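Local coordinates for sporozoite-specific SAG protein (PDB 2WNK) that is a SAG2-related surface antigen of the Toxoplasma gondii sporozoite, built of two SRS domains and probably involved in contact with the host, at residues H22-N27 / V123-K128; D61-A66 / T94-L99; L143-T148 / T154-G159. One frame throughout, in Å; residues are numbered along the deposited sequence.

Contact 1 (H22-N27 / V123-K128)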
loop_
_atom_site.group_PDB
_atom_site.type_symbol
_atom_site.label_atom_id
_atom_site.label_comp_id
_atom_site.label_asym_id
_atom_site.label_seq_id
_atom_site.Cartn_x
_atom_site.Cartn_y
_atom_site.Cartn_z
ATOM N N HIS A 22 2.663 1.502 5.126
ATOM C CA HIS A 22 3.643 0.441 4.921
ATOM C C HIS A 22 5.051 0.987 5.160
ATOM O O HIS A 22 5.272 2.198 5.094
ATOM C CB HIS A 22 3.512 -0.194 3.532
ATOM C CG HIS A 22 2.510 -1.313 3.483
ATOM N ND1 HIS A 22 2.444 -2.222 2.444
ATOM C CD2 HIS A 22 1.563 -1.693 4.377
ATOM C CE1 HIS A 22 1.478 -3.092 2.687
ATOM N NE2 HIS A 22 0.931 -2.795 3.852
ATOM N N VAL A 23 5.980 0.092 5.472
ATOM C CA VAL A 23 7.339 0.496 5.782
ATOM C C VAL A 23 8.337 -0.226 4.886
ATOM O O VAL A 23 8.133 -1.395 4.491
ATOM C CB VAL A 23 7.704 0.293 7.296
ATOM C CG1 VAL A 23 6.466 0.401 8.193
ATOM C CG2 VAL A 23 8.457 -0.992 7.525
ATOM N N VAL A 24 9.397 0.496 4.528
ATOM C CA VAL A 24 10.514 -0.062 3.826
ATOM C C VAL A 24 11.700 -0.084 4.758
ATOM O O VAL A 24 12.026 0.910 5.373
ATOM C CB VAL A 24 10.870 0.772 2.561
ATOM C CG1 VAL A 24 12.071 0.167 1.864
ATOM C CG2 VAL A 24 9.661 0.824 1.639
ATOM N N ARG A 25 12.334 -1.235 4.857
ATOM C CA ARG A 25 13.549 -1.366 5.663
ATOM C C ARG A 25 14.681 -1.708 4.731
ATOM O O ARG A 25 14.563 -2.612 3.894
ATOM C CB ARG A 25 13.390 -2.446 6.746
ATOM C CG ARG A 25 12.408 -2.086 7.817
ATOM C CD ARG A 25 12.223 -3.239 8.832
ATOM N NE ARG A 25 11.049 -2.993 9.673
ATOM C CZ ARG A 25 11.028 -2.099 10.650
ATOM N NH1 ARG A 25 12.122 -1.380 10.909
ATOM N NH2 ARG A 25 9.920 -1.911 11.350
ATOM N N PHE A 26 15.765 -0.956 4.829
ATOM C CA PHE A 26 16.952 -1.293 4.076
ATOM C C PHE A 26 18.203 -1.009 4.883
ATOM O O PHE A 26 18.159 -0.328 5.896
ATOM C CB PHE A 26 16.987 -0.549 2.736
ATOM C CG PHE A 26 17.099 0.945 2.862
ATOM C CD1 PHE A 26 18.345 1.560 2.853
ATOM C CD2 PHE A 26 15.957 1.737 2.899
ATOM C CE1 PHE A 26 18.469 2.949 2.918
ATOM C CE2 PHE A 26 16.068 3.142 2.978
ATOM C CZ PHE A 26 17.342 3.743 2.986
ATOM N N ASN A 27 19.315 -1.560 4.420
ATOM C CA ASN A 27 20.557 -1.465 5.140
ATOM C C ASN A 27 21.679 -0.953 4.230
ATOM O O ASN A 27 21.803 -1.377 3.077
ATOM C CB ASN A 27 20.908 -2.836 5.724
ATOM C CG ASN A 27 22.346 -2.938 6.166
ATOM O OD1 ASN A 27 23.205 -3.436 5.423
ATOM N ND2 ASN A 27 22.623 -2.465 7.378
ATOM N N VAL A 123 19.667 2.900 -3.636
ATOM C CA VAL A 123 18.394 2.420 -3.111
ATOM C C VAL A 123 17.305 3.222 -3.776
ATOM O O VAL A 123 17.316 4.459 -3.692
ATOM C CB VAL A 123 18.301 2.680 -1.621
ATOM C CG1 VAL A 123 16.882 2.300 -1.104
ATOM C CG2 VAL A 123 19.349 1.855 -0.902
ATOM N N HIS A 124 16.426 2.537 -4.501
ATOM C CA HIS A 124 15.346 3.191 -5.216
ATOM C C HIS A 124 14.039 2.744 -4.556
ATOM O O HIS A 124 13.766 1.532 -4.497
ATOM C CB HIS A 124 15.343 2.752 -6.656
ATOM C CG HIS A 124 14.148 3.233 -7.414
ATOM N ND1 HIS A 124 13.471 2.434 -8.306
ATOM C CD2 HIS A 124 13.472 4.407 -7.370
ATOM C CE1 HIS A 124 12.445 3.105 -8.805
ATOM N NE2 HIS A 124 12.426 4.305 -8.256
ATOM N N ILE A 125 13.259 3.701 -4.068
ATOM C CA ILE A 125 11.960 3.369 -3.484
ATOM C C ILE A 125 10.881 3.973 -4.370
ATOM O O ILE A 125 10.827 5.204 -4.536
ATOM C CB ILE A 125 11.812 3.855 -2.041
ATOM C CG1 ILE A 125 12.921 3.249 -1.154
ATOM C CG2 ILE A 125 10.403 3.491 -1.545
ATOM C CD1 ILE A 125 13.066 3.899 0.240
ATOM N N LEU A 126 10.077 3.096 -4.965
ATOM C CA LEU A 126 8.925 3.492 -5.784
ATOM C C LEU A 126 7.678 3.566 -4.893
ATOM O O LEU A 126 7.313 2.589 -4.251
ATOM C CB LEU A 126 8.698 2.484 -6.906
ATOM C CG LEU A 126 7.518 2.900 -7.807
ATOM C CD1 LEU A 126 7.801 4.209 -8.490
ATOM C CD2 LEU A 126 7.105 1.828 -8.814
ATOM N N VAL A 127 7.042 4.725 -4.839
ATOM C CA VAL A 127 5.867 4.887 -4.000
ATOM C C VAL A 127 4.634 5.013 -4.913
ATOM O O VAL A 127 4.559 5.902 -5.767
ATOM C CB VAL A 127 6.008 6.105 -3.088
ATOM C CG1 VAL A 127 4.791 6.237 -2.192
ATOM C CG2 VAL A 127 7.287 5.990 -2.228
ATOM N N LYS A 128 3.686 4.100 -4.753
ATOM C CA LYS A 128 2.512 4.072 -5.641
ATOM C C LYS A 128 1.525 5.172 -5.273
ATOM O O LYS A 128 1.557 5.678 -4.138
ATOM C CB LYS A 128 1.811 2.714 -5.544
ATOM C CG LYS A 128 2.676 1.529 -5.979
ATOM C CD LYS A 128 2.530 1.303 -7.471
ATOM C CE LYS A 128 3.445 0.211 -8.010
ATOM N NZ LYS A 128 2.853 -1.142 -7.797
#
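The hydrophobic core of a beta-sandwich, the fold of the SRS domain, is what V24 and F26 of strand 22-28 share with V123 and I125 of strand 121-127. The two strands belong to facing sheets and run antiparallel, 175° between their directions and 9.8 Å between their axes, too far apart for backbone pairing, so side chains alone fill the gap. In each strand alternate residues point inward, which is why the meeting positions are two apart and all apolar. Beta-branched V24, V123 and I125 suit an extended backbone, while the flat F26 spans more of the interlayer distance. V24 and I125 reach for each other tip to tip, with V24 CG1 4.2 Å from I125 CD1. I125 crosses F26 at about a right angle and sets the same methyl CD1 4.1 Å from F26 CE2, approaching the ring obliquely. The F26 side chain rises between its backbone N and carbonyl carbon (chi1 65°), an orientation that lays the ring over V123. Further rings, F82 of its own sheet and F98 of the facing one, also meet F26, and F15 and V17 pack on V24. V123 presents both branches to the ring: CG2 lies 3.9 Å from F26 CD1, and CG1 makes a CH-pi contact, 4.0 Å from the F26 ring centroid and only 5° off the ring normal.

Contact 2 (D61-A66 / T94-L99); sequences DVLKSA and TSVFFL
V62 meets V96 through one methyl from each side, V62 CG1 standing 3.8 Å from V96 CG1. The two side chains run past each other in opposite directions and touch through these two methyls. V62 holds CG1 anti to its own backbone N (chi1 180°), which carries that branch across to the strand. A valine fits because the side that faces the strand meets apolar carbon of V96, and its short branched side chain covers that methyl. The segment 61-66 has no regular strand geometry where it touches; it is the connection between strands 56-58 and 66-72, and it packs against the N-terminal part of strand 94-101, an inner strand of a four-stranded sheet of the SRS beta-sandwich. Next along, L63 is buried and divides its two branches between two residues of that strand. Its CD1 lies 4.2 Å from V96 CG1, so this one valine methyl is touched by both V62 and L63. The other branch, L63 CD2, comes 4.1 Å from T94 CG2, again with the side chains passing in opposite directions. A leucine suits the position, since its two methyls reach both T94 and V96, and it also packs on P90 and V127. With T94 OG1 anti to the backbone N (chi1 -170°), CG2 is left between that N and the carbonyl carbon, facing L63; a threonine suits this partly exposed position because it gives L63 a methyl and keeps a hydroxyl.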
loop_
_atom_site.group_PDB
_atom_site.type_symbol
_atom_site.label_atom_id
_atom_site.label_comp_id
_atom_site.label_asym_id
_atom_site.label_seq_id
_atom_site.Cartn_x
_atom_site.Cartn_y
_atom_site.Cartn_z
ATOM N N ASP A 61 8.555 17.555 1.109
ATOM C CA ASP A 61 8.234 18.215 -0.162
ATOM C C ASP A 61 8.084 17.226 -1.308
ATOM O O ASP A 61 7.712 17.622 -2.438
ATOM C CB ASP A 61 9.347 19.189 -0.520
ATOM C CG ASP A 61 9.356 20.391 0.368
ATOM O OD1 ASP A 61 8.267 20.749 0.871
ATOM O OD2 ASP A 61 10.440 20.982 0.550
ATOM N N VAL A 62 8.442 15.966 -1.059
ATOM C CA VAL A 62 8.221 14.904 -2.058
ATOM C C VAL A 62 7.176 13.897 -1.614
ATOM O O VAL A 62 6.327 13.464 -2.392
ATOM C CB VAL A 62 9.534 14.187 -2.401
ATOM C CG1 VAL A 62 9.288 13.105 -3.421
ATOM C CG2 VAL A 62 10.491 15.185 -2.947
ATOM N N LEU A 63 7.230 13.530 -0.337
ATOM C CA LEU A 63 6.212 12.695 0.276
ATOM C C LEU A 63 5.764 13.413 1.547
ATOM O O LEU A 63 6.496 13.460 2.537
ATOM C CB LEU A 63 6.787 11.312 0.612
ATOM C CG LEU A 63 7.235 10.445 -0.563
ATOM C CD1 LEU A 63 7.988 9.231 -0.012
ATOM C CD2 LEU A 63 6.041 10.000 -1.402
ATOM N N LYS A 64 4.563 13.971 1.500
ATOM C CA LYS A 64 4.090 14.909 2.514
ATOM C C LYS A 64 3.880 14.307 3.906
ATOM O O LYS A 64 3.915 15.039 4.901
ATOM C CB LYS A 64 2.784 15.562 2.058
ATOM C CG LYS A 64 2.826 16.234 0.697
ATOM C CD LYS A 64 3.561 17.571 0.735
ATOM C CE LYS A 64 3.187 18.436 -0.476
ATOM N NZ LYS A 64 3.280 17.698 -1.785
ATOM N N SER A 65 3.611 13.008 3.988
ATOM C CA SER A 65 3.443 12.373 5.291
ATOM C C SER A 65 4.256 11.081 5.358
ATOM O O SER A 65 3.737 9.992 5.196
ATOM C CB SER A 65 1.959 12.136 5.641
ATOM O OG SER A 65 1.218 11.703 4.519
ATOM N N ALA A 66 5.556 11.235 5.550
ATOM C CA ALA A 66 6.470 10.114 5.557
ATOM C C ALA A 66 7.581 10.456 6.538
ATOM O O ALA A 66 7.743 11.614 6.917
ATOM C CB ALA A 66 7.037 9.912 4.184
ATOM N N THR A 94 5.524 8.193 -7.405
ATOM C CA THR A 94 6.810 8.833 -7.557
ATOM C C THR A 94 7.926 7.996 -6.969
ATOM O O THR A 94 7.695 6.913 -6.385
ATOM C CB THR A 94 6.775 10.223 -6.939
ATOM O OG1 THR A 94 7.972 10.934 -7.312
ATOM C CG2 THR A 94 6.603 10.116 -5.456
ATOM N N SER A 95 9.143 8.496 -7.135
ATOM C CA SER A 95 10.323 7.737 -6.747
ATOM C C SER A 95 11.207 8.587 -5.842
ATOM O O SER A 95 11.425 9.778 -6.095
ATOM C CB SER A 95 11.138 7.338 -7.974
ATOM O OG SER A 95 10.550 6.257 -8.678
ATOM N N VAL A 96 11.726 7.982 -4.781
ATOM C CA VAL A 96 12.817 8.578 -4.039
ATOM C C VAL A 96 14.056 7.666 -4.085
ATOM O O VAL A 96 13.944 6.464 -4.277
ATOM C CB VAL A 96 12.465 8.952 -2.580
ATOM C CG1 VAL A 96 11.294 9.989 -2.568
ATOM C CG2 VAL A 96 12.079 7.734 -1.756
ATOM N N PHE A 97 15.213 8.255 -3.864
ATOM C CA PHE A 97 16.488 7.540 -3.974
ATOM C C PHE A 97 17.384 7.860 -2.824
ATOM O O PHE A 97 17.346 8.979 -2.252
ATOM C CB PHE A 97 17.228 7.961 -5.266
ATOM C CG PHE A 97 16.477 7.686 -6.523
ATOM C CD1 PHE A 97 16.649 6.475 -7.164
ATOM C CD2 PHE A 97 15.584 8.620 -7.047
ATOM C CE1 PHE A 97 15.972 6.209 -8.343
ATOM C CE2 PHE A 97 14.914 8.360 -8.230
ATOM C CZ PHE A 97 15.103 7.165 -8.866
ATOM N N PHE A 98 18.241 6.872 -2.483
ATOM C CA PHE A 98 19.360 7.130 -1.606
ATOM C C PHE A 98 20.621 6.488 -2.158
ATOM O O PHE A 98 20.540 5.608 -3.047
ATOM C CB PHE A 98 19.091 6.495 -0.224
ATOM C CG PHE A 98 17.807 6.981 0.399
ATOM C CD1 PHE A 98 17.780 8.207 1.071
ATOM C CD2 PHE A 98 16.633 6.242 0.269
ATOM C CE1 PHE A 98 16.622 8.697 1.657
ATOM C CE2 PHE A 98 15.449 6.724 0.836
ATOM C CZ PHE A 98 15.447 7.957 1.526
ATOM N N LEU A 99 21.782 6.904 -1.635
ATOM C CA LEU A 99 22.994 6.140 -1.855
ATOM C C LEU A 99 23.572 5.658 -0.537
ATOM O O LEU A 99 23.529 6.388 0.467
ATOM C CB LEU A 99 24.059 7.025 -2.512
ATOM C CG LEU A 99 23.663 7.344 -3.960
ATOM C CD1 LEU A 99 24.509 8.486 -4.526
ATOM C CD2 LEU A 99 23.791 6.082 -4.845
#

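Contact 3 (L143-T148 / T154-G159)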
loop_
_atom_site.group_PDB
_atom_site.type_symbol
_atom_site.label_atom_id
_atom_site.label_comp_id
_atom_site.label_asym_id
_atom_site.label_seq_id
_atom_site.Cartn_x
_atom_site.Cartn_y
_atom_site.Cartn_z
ATOM N N LEU A 143 -18.552 0.473 6.349
ATOM C CA LEU A 143 -18.513 1.333 5.153
ATOM C C LEU A 143 -19.654 0.914 4.224
ATOM O O LEU A 143 -19.710 -0.232 3.766
ATOM C CB LEU A 143 -17.168 1.166 4.418
ATOM C CG LEU A 143 -16.987 1.782 3.038
ATOM C CD1 LEU A 143 -17.216 3.294 3.113
ATOM C CD2 LEU A 143 -15.573 1.483 2.579
ATOM N N GLU A 144 -20.610 1.797 3.958
ATOM C CA GLU A 144 -21.719 1.415 3.043
ATOM C C GLU A 144 -21.484 1.947 1.647
ATOM O O GLU A 144 -21.207 3.143 1.427
ATOM C CB GLU A 144 -23.074 1.898 3.596
ATOM C CG GLU A 144 -23.179 1.495 5.085
ATOM C CD GLU A 144 -24.448 1.925 5.780
ATOM O OE1 GLU A 144 -25.430 1.186 5.676
ATOM O OE2 GLU A 144 -24.447 2.972 6.481
ATOM N N LEU A 145 -21.612 1.037 0.691
ATOM C CA LEU A 145 -21.431 1.383 -0.730
ATOM C C LEU A 145 -22.696 0.985 -1.475
ATOM O O LEU A 145 -23.492 0.180 -0.975
ATOM C CB LEU A 145 -20.278 0.592 -1.364
ATOM C CG LEU A 145 -18.909 0.795 -0.716
ATOM C CD1 LEU A 145 -17.821 -0.037 -1.439
ATOM C CD2 LEU A 145 -18.575 2.271 -0.707
ATOM N N GLN A 146 -22.872 1.511 -2.688
ATOM C CA GLN A 146 -24.043 1.136 -3.499
ATOM C C GLN A 146 -23.693 0.802 -4.950
ATOM O O GLN A 146 -22.852 1.475 -5.547
ATOM C CB GLN A 146 -25.047 2.314 -3.552
ATOM C CG GLN A 146 -25.576 2.754 -2.218
ATOM C CD GLN A 146 -24.608 3.655 -1.488
ATOM O OE1 GLN A 146 -24.376 3.495 -0.275
ATOM N NE2 GLN A 146 -24.025 4.615 -2.207
ATOM N N ILE A 147 -24.394 -0.150 -5.543
ATOM C CA ILE A 147 -24.377 -0.260 -6.990
ATOM C C ILE A 147 -25.808 0.083 -7.408
ATOM O O ILE A 147 -26.765 -0.595 -6.987
ATOM C CB ILE A 147 -24.070 -1.725 -7.430
ATOM C CG1 ILE A 147 -22.594 -2.044 -7.152
ATOM C CG2 ILE A 147 -24.333 -1.921 -8.916
ATOM C CD1 ILE A 147 -21.630 -1.293 -8.105
ATOM N N THR A 148 -25.974 1.079 -8.277
ATOM C CA THR A 148 -27.294 1.548 -8.639
ATOM C C THR A 148 -27.492 1.433 -10.135
ATOM O O THR A 148 -28.565 1.789 -10.632
ATOM C CB THR A 148 -27.510 3.014 -8.203
ATOM O OG1 THR A 148 -26.475 3.841 -8.757
ATOM C CG2 THR A 148 -27.396 3.100 -6.689
ATOM N N THR A 154 -17.932 -0.523 -8.007
ATOM C CA THR A 154 -17.644 0.281 -6.819
ATOM C C THR A 154 -16.438 -0.374 -6.155
ATOM O O THR A 154 -16.189 -1.563 -6.292
ATOM C CB THR A 154 -18.866 0.366 -5.829
ATOM O OG1 THR A 154 -18.640 1.399 -4.858
ATOM C CG2 THR A 154 -19.136 -0.961 -5.126
ATOM N N SER A 155 -15.648 0.449 -5.480
ATOM C CA SER A 155 -14.299 0.036 -4.968
ATOM C C SER A 155 -14.216 0.332 -3.467
ATOM O O SER A 155 -14.772 1.347 -2.994
ATOM C CB SER A 155 -13.180 0.632 -5.815
ATOM O OG SER A 155 -13.327 0.069 -7.146
ATOM N N PHE A 156 -13.337 -0.375 -2.762
ATOM C CA PHE A 156 -12.804 0.072 -1.524
ATOM C C PHE A 156 -11.461 -0.508 -1.222
ATOM O O PHE A 156 -10.969 -1.345 -1.987
ATOM C CB PHE A 156 -13.788 -0.498 -0.457
ATOM C CG PHE A 156 -13.952 -2.030 -0.500
ATOM C CD1 PHE A 156 -13.156 -2.797 0.366
ATOM C CD2 PHE A 156 -14.853 -2.678 -1.349
ATOM C CE1 PHE A 156 -13.263 -4.187 0.373
ATOM C CE2 PHE A 156 -14.966 -4.094 -1.385
ATOM C CZ PHE A 156 -14.160 -4.850 -0.514
ATOM N N VAL A 157 -10.873 -0.027 -0.129
ATOM C CA VAL A 157 -9.530 -0.475 0.300
ATOM C C VAL A 157 -9.589 -1.104 1.686
ATOM O O VAL A 157 -10.095 -0.477 2.619
ATOM C CB VAL A 157 -8.553 0.691 0.311
ATOM C CG1 VAL A 157 -7.151 0.257 0.888
ATOM C CG2 VAL A 157 -8.460 1.306 -1.069
ATOM N N CYS A 158 -9.025 -2.301 1.840
ATOM C CA CYS A 158 -8.804 -2.866 3.172
ATOM C C CYS A 158 -7.524 -2.200 3.681
ATOM O O CYS A 158 -6.436 -2.521 3.193
ATOM C CB CYS A 158 -8.676 -4.415 3.104
ATOM S SG CYS A 158 -10.206 -5.334 2.750
ATOM N N GLY A 159 -7.656 -1.270 4.620
ATOM C CA GLY A 159 -6.546 -0.405 4.981
ATOM C C GLY A 159 -6.023 -0.616 6.391
ATOM O O GLY A 159 -6.597 -1.354 7.205
HETATM O O HOH W 1 -20.979 3.349 -3.618
#
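L145 and F156 lead the apolar contacts between strands 142-147 and 152-158, which come from the two facing sheets of the second SRS domain's beta-sandwich. The strands run antiparallel at 159°, with axes 7.8 Å apart, and are joined by a short connection. L145 CD1 stands 4.0 Å from F156 CD2. L143 sends CD2 to the base of the same side chain, 4.0 Å from F156 CB. F156 sits with CG between its backbone N and carbonyl carbon (chi1 57°), and the ring leads away from strand 142-147 into the interior, so L143 meets its CB and L145 reaches CD2 obliquely. I147 adds the third apolar touch: its CD1 comes 3.9 Å from T154 CG2, a methyl that sits between I147 CD1 and L145 CD1.

The mixed contacts bring carbon against polar atoms. The long L145 side chain carries CD1 over to the backbone of the other strand, 3.7 Å from S155 O, and L145 CD1 is also 3.8 Å from T154 OG1; I147 CD1 likewise lies by T154 N. Threonine suits the partly exposed end of the pair, since it offers a methyl to the core and a hydroxyl to solvent.

Water supplies the polar link: it accepts a hydrogen bond from Q146 N at 2.8 Å and is joined to T154 OG1, which lies beside L145, by a longer one of 3.3 Å.

Strand 142-147 is an outermost strand of its sheet, paired with strand 228-235: V231 touches L145 beside it and F156 across the interior, and V233 does the same for I147 and T154. In the other layer strand 202-207 flanks 152-158, its I203 against F156, and the disulfide from C158 to C221 of strand 215-222 links the two sheets.

Overall arrangement
Contacts 1 and 2 belong to the first SRS domain and contact 3 to the second, so the three sample two beta-sandwiches joined in series. Contact 2 is nested in the chain loop that contact 1 closes; their centres are 9 Å apart, and they touch because strands 94-101 and 121-127 are neighbours in one sheet. There V127 N lies 2.8 Å from T94 O and H124 NE2 2.7 Å from S95 OG, both probable hydrogen bonds. Contact 3 lies on the opposite side of the chain's centre, its own centre about 29 Å from that of contact 1 and about 30 Å from that of contact 2, and it touches neither.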